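Local structure of putative acetyl/propionyl-CoA carboxylase, alpha subunit (Methylibium petroleiphilum, 2O1Q) at residues E10-D15 and K34-S39. The protein is a putative acetylacetone dioxygenase of the cupin superfamily that binds zinc and probably acts as an oxidoreductase. Residues are numbered along the deposited sequence; the frame is centred on the assembly and turned at random.
Sequences EYVQMD and KLLHVS. With PG4 (tetraethylene glycol), chain H.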
loop_
_atom_site.group_PDB
_atom_site.type_symbol
_atom_site.label_atom_id
_atom_site.label_comp_id
_atom_site.label_asym_id
_atom_site.label_seq_id
_atom_site.Cartn_x
_atom_site.Cartn_y
_atom_site.Cartn_z
ATOM N N GLU A 10 -1.130 16.053 8.678
ATOM C CA GLU A 10 -0.754 17.230 7.907
ATOM C C GLU A 10 -1.972 17.968 7.388
ATOM O O GLU A 10 -3.026 17.381 7.162
ATOM C CB GLU A 10 0.101 16.854 6.706
ATOM C CG GLU A 10 1.295 15.999 7.043
ATOM C CD GLU A 10 1.963 15.387 5.819
ATOM O OE1 GLU A 10 1.662 15.752 4.648
ATOM O OE2 GLU A 10 2.811 14.510 6.032
ATOM N N TYR A 11 -1.804 19.268 7.223
ATOM C CA TYR A 11 -2.805 20.146 6.622
ATOM C C TYR A 11 -2.107 21.180 5.753
ATOM O O TYR A 11 -1.099 21.752 6.174
ATOM C CB TYR A 11 -3.681 20.847 7.654
ATOM C CG TYR A 11 -4.662 21.766 6.982
ATOM C CD1 TYR A 11 -5.681 21.256 6.172
ATOM C CD2 TYR A 11 -4.521 23.124 7.055
ATOM C CE1 TYR A 11 -6.522 22.070 5.484
ATOM C CE2 TYR A 11 -5.344 23.961 6.371
ATOM C CZ TYR A 11 -6.351 23.413 5.590
ATOM O OH TYR A 11 -7.170 24.242 4.893
ATOM N N VAL A 12 -2.621 21.402 4.551
ATOM C CA VAL A 12 -2.103 22.388 3.630
ATOM C C VAL A 12 -3.240 23.308 3.202
ATOM O O VAL A 12 -4.229 22.815 2.616
ATOM C CB VAL A 12 -1.497 21.754 2.321
ATOM C CG1 VAL A 12 -1.118 22.848 1.286
ATOM C CG2 VAL A 12 -0.346 20.840 2.669
ATOM N N GLN A 13 -3.084 24.602 3.445
ATOM C CA GLN A 13 -4.012 25.587 2.936
ATOM C C GLN A 13 -3.607 25.937 1.504
ATOM O O GLN A 13 -2.658 26.650 1.262
ATOM C CB GLN A 13 -3.974 26.804 3.853
ATOM C CG GLN A 13 -5.033 27.846 3.599
ATOM C CD GLN A 13 -6.420 27.244 3.745
ATOM O OE1 GLN A 13 -6.745 26.728 4.813
ATOM N NE2 GLN A 13 -7.208 27.251 2.670
HETATM N N MSE A 14 -4.287 25.329 0.562
HETATM C CA MSE A 14 -3.806 25.238 -0.807
HETATM C C MSE A 14 -3.731 26.601 -1.490
HETATM O O MSE A 14 -2.802 26.814 -2.262
HETATM C CB MSE A 14 -4.680 24.258 -1.607
HETATM C CG MSE A 14 -4.564 22.796 -1.094
HETATM SE SE MSE A 14 -5.971 21.693 -1.670
HETATM C CE MSE A 14 -5.562 22.048 -3.463
ATOM N N ASP A 15 -4.623 27.537 -1.165
ATOM C CA ASP A 15 -4.561 28.867 -1.729
ATOM C C ASP A 15 -3.522 29.761 -1.073
ATOM O O ASP A 15 -3.395 30.912 -1.476
ATOM C CB ASP A 15 -5.928 29.544 -1.706
ATOM C CG ASP A 15 -6.576 29.544 -0.385
ATOM O OD1 ASP A 15 -6.189 28.787 0.515
ATOM O OD2 ASP A 15 -7.563 30.292 -0.268
ATOM N N LYS A 34 1.152 22.089 -7.599
ATOM C CA LYS A 34 1.450 22.228 -6.148
ATOM C C LYS A 34 1.592 20.797 -5.699
ATOM O O LYS A 34 0.656 20.007 -5.845
ATOM C CB LYS A 34 0.329 22.917 -5.409
ATOM C CG LYS A 34 0.050 24.312 -5.956
ATOM C CD LYS A 34 -1.089 24.985 -5.201
ATOM C CE LYS A 34 -1.427 26.306 -5.834
ATOM N NZ LYS A 34 -2.425 27.092 -5.039
ATOM N N LEU A 35 2.747 20.470 -5.132
ATOM C CA LEU A 35 2.903 19.246 -4.400
ATOM C C LEU A 35 2.255 19.381 -3.038
ATOM O O LEU A 35 2.492 20.325 -2.340
ATOM C CB LEU A 35 4.372 18.888 -4.233
ATOM C CG LEU A 35 4.700 17.552 -3.559
ATOM C CD1 LEU A 35 4.092 16.443 -4.409
ATOM C CD2 LEU A 35 6.204 17.393 -3.411
ATOM N N LEU A 36 1.412 18.414 -2.694
ATOM C CA LEU A 36 0.610 18.489 -1.485
ATOM C C LEU A 36 1.132 17.565 -0.394
ATOM O O LEU A 36 1.085 17.898 0.812
ATOM C CB LEU A 36 -0.820 18.150 -1.807
ATOM C CG LEU A 36 -1.527 19.131 -2.757
ATOM C CD1 LEU A 36 -2.915 18.551 -3.129
ATOM C CD2 LEU A 36 -1.585 20.559 -2.182
ATOM N N HIS A 37 1.692 16.432 -0.794
ATOM C CA HIS A 37 2.114 15.432 0.197
ATOM C C HIS A 37 3.063 14.428 -0.420
ATOM O O HIS A 37 2.883 14.011 -1.588
ATOM C CB HIS A 37 0.905 14.710 0.809
ATOM C CG HIS A 37 1.267 13.538 1.672
ATOM N ND1 HIS A 37 1.624 13.665 2.993
ATOM C CD2 HIS A 37 1.318 12.224 1.392
ATOM C CE1 HIS A 37 1.937 12.470 3.472
ATOM N NE2 HIS A 37 1.728 11.574 2.524
ATOM N N VAL A 38 4.028 13.974 0.347
ATOM C CA VAL A 38 4.789 12.780 0.030
ATOM C C VAL A 38 4.782 11.840 1.243
ATOM O O VAL A 38 4.924 12.342 2.373
ATOM C CB VAL A 38 6.230 13.064 -0.462
ATOM C CG1 VAL A 38 6.227 13.941 -1.739
ATOM C CG2 VAL A 38 7.131 13.603 0.686
ATOM N N SER A 39 4.760 10.536 0.989
ATOM C CA SER A 39 4.818 9.474 1.960
ATOM C C SER A 39 6.112 8.703 1.718
ATOM O O SER A 39 6.176 7.863 0.785
ATOM C CB SER A 39 3.667 8.525 1.780
ATOM O OG SER A 39 2.476 9.057 2.380
HETATM O O1 PG4 H . 4.461 15.807 2.728
HETATM C C1 PG4 H . 5.449 16.648 2.109
HETATM C C2 PG4 H . 4.795 17.488 1.011
HETATM O O2 PG4 H . 5.524 18.666 0.633
HETATM C C3 PG4 H . 4.631 19.643 0.089
HETATM C C4 PG4 H . 4.110 20.588 1.159
HETATM O O3 PG4 H . 3.435 21.715 0.588
HETATM C C5 PG4 H . 3.727 22.954 1.257
HETATM C C6 PG4 H . 4.283 23.967 0.265
HETATM O O4 PG4 H . 5.157 24.942 0.858
HETATM C C7 PG4 H . 6.589 24.831 0.674
HETATM C C8 PG4 H . 7.072 24.681 -0.777
HETATM O O5 PG4 H . 8.206 25.508 -1.089
HETATM O O HOH W 1 1.582 17.965 3.463
#
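The imidazole of His-37 has the Glu-10 carboxylate at its ring edge, ND1 donating to OE1 at 2.7 Å in a nearly straight bond (168°). The acceptor lies almost in the ring plane, yet the two flat groups are turned 42° apart, and the hydrogen reaches OE1 from above the carboxylate plane. At the other nitrogen, NE2 and Ser-39 OG share a hydrogen bond of 2.6 Å, so that, with ND1 and NE2 both engaged, the ring's rotation is fixed. Tyr-95 of the second subunit stacks on this ring. A water donates to both Glu-10 OE1 and Leu-36 O, while O1 of a tetraethylene glycol, probably from the crystallisation liquor, accepts from Val-38 N and bonds only weakly to OE1. The two strands run antiparallel with axes 8.1 Å apart, too far for direct pairing, and side chains bridge them. Glu-10, Tyr-11 and Val-12 pair in an antiparallel ladder with a strand of the second subunit, so the sheet runs on across the interface. In the middle, Leu-36 CD2 packs against Met-14 CG at 3.9 Å and also meets Val-12. Lys-34, extended beyond CG (chi2 180°), carries NZ to Met-14 O at 2.8 Å. Leu-36 and His-37 both face Thr-46 of the neighbouring strand 44-51 in a classic beta bulge of the cupin-like domain's sheet. Glu-10 OE2 makes a salt bridge to Lys-4 of the third subunit; an alanine here would probably leave that lysine and His-37 ND1 without their carboxylate partner. The lysine would be expected to stabilise a charged carboxylate that ties His-37 to the third subunit.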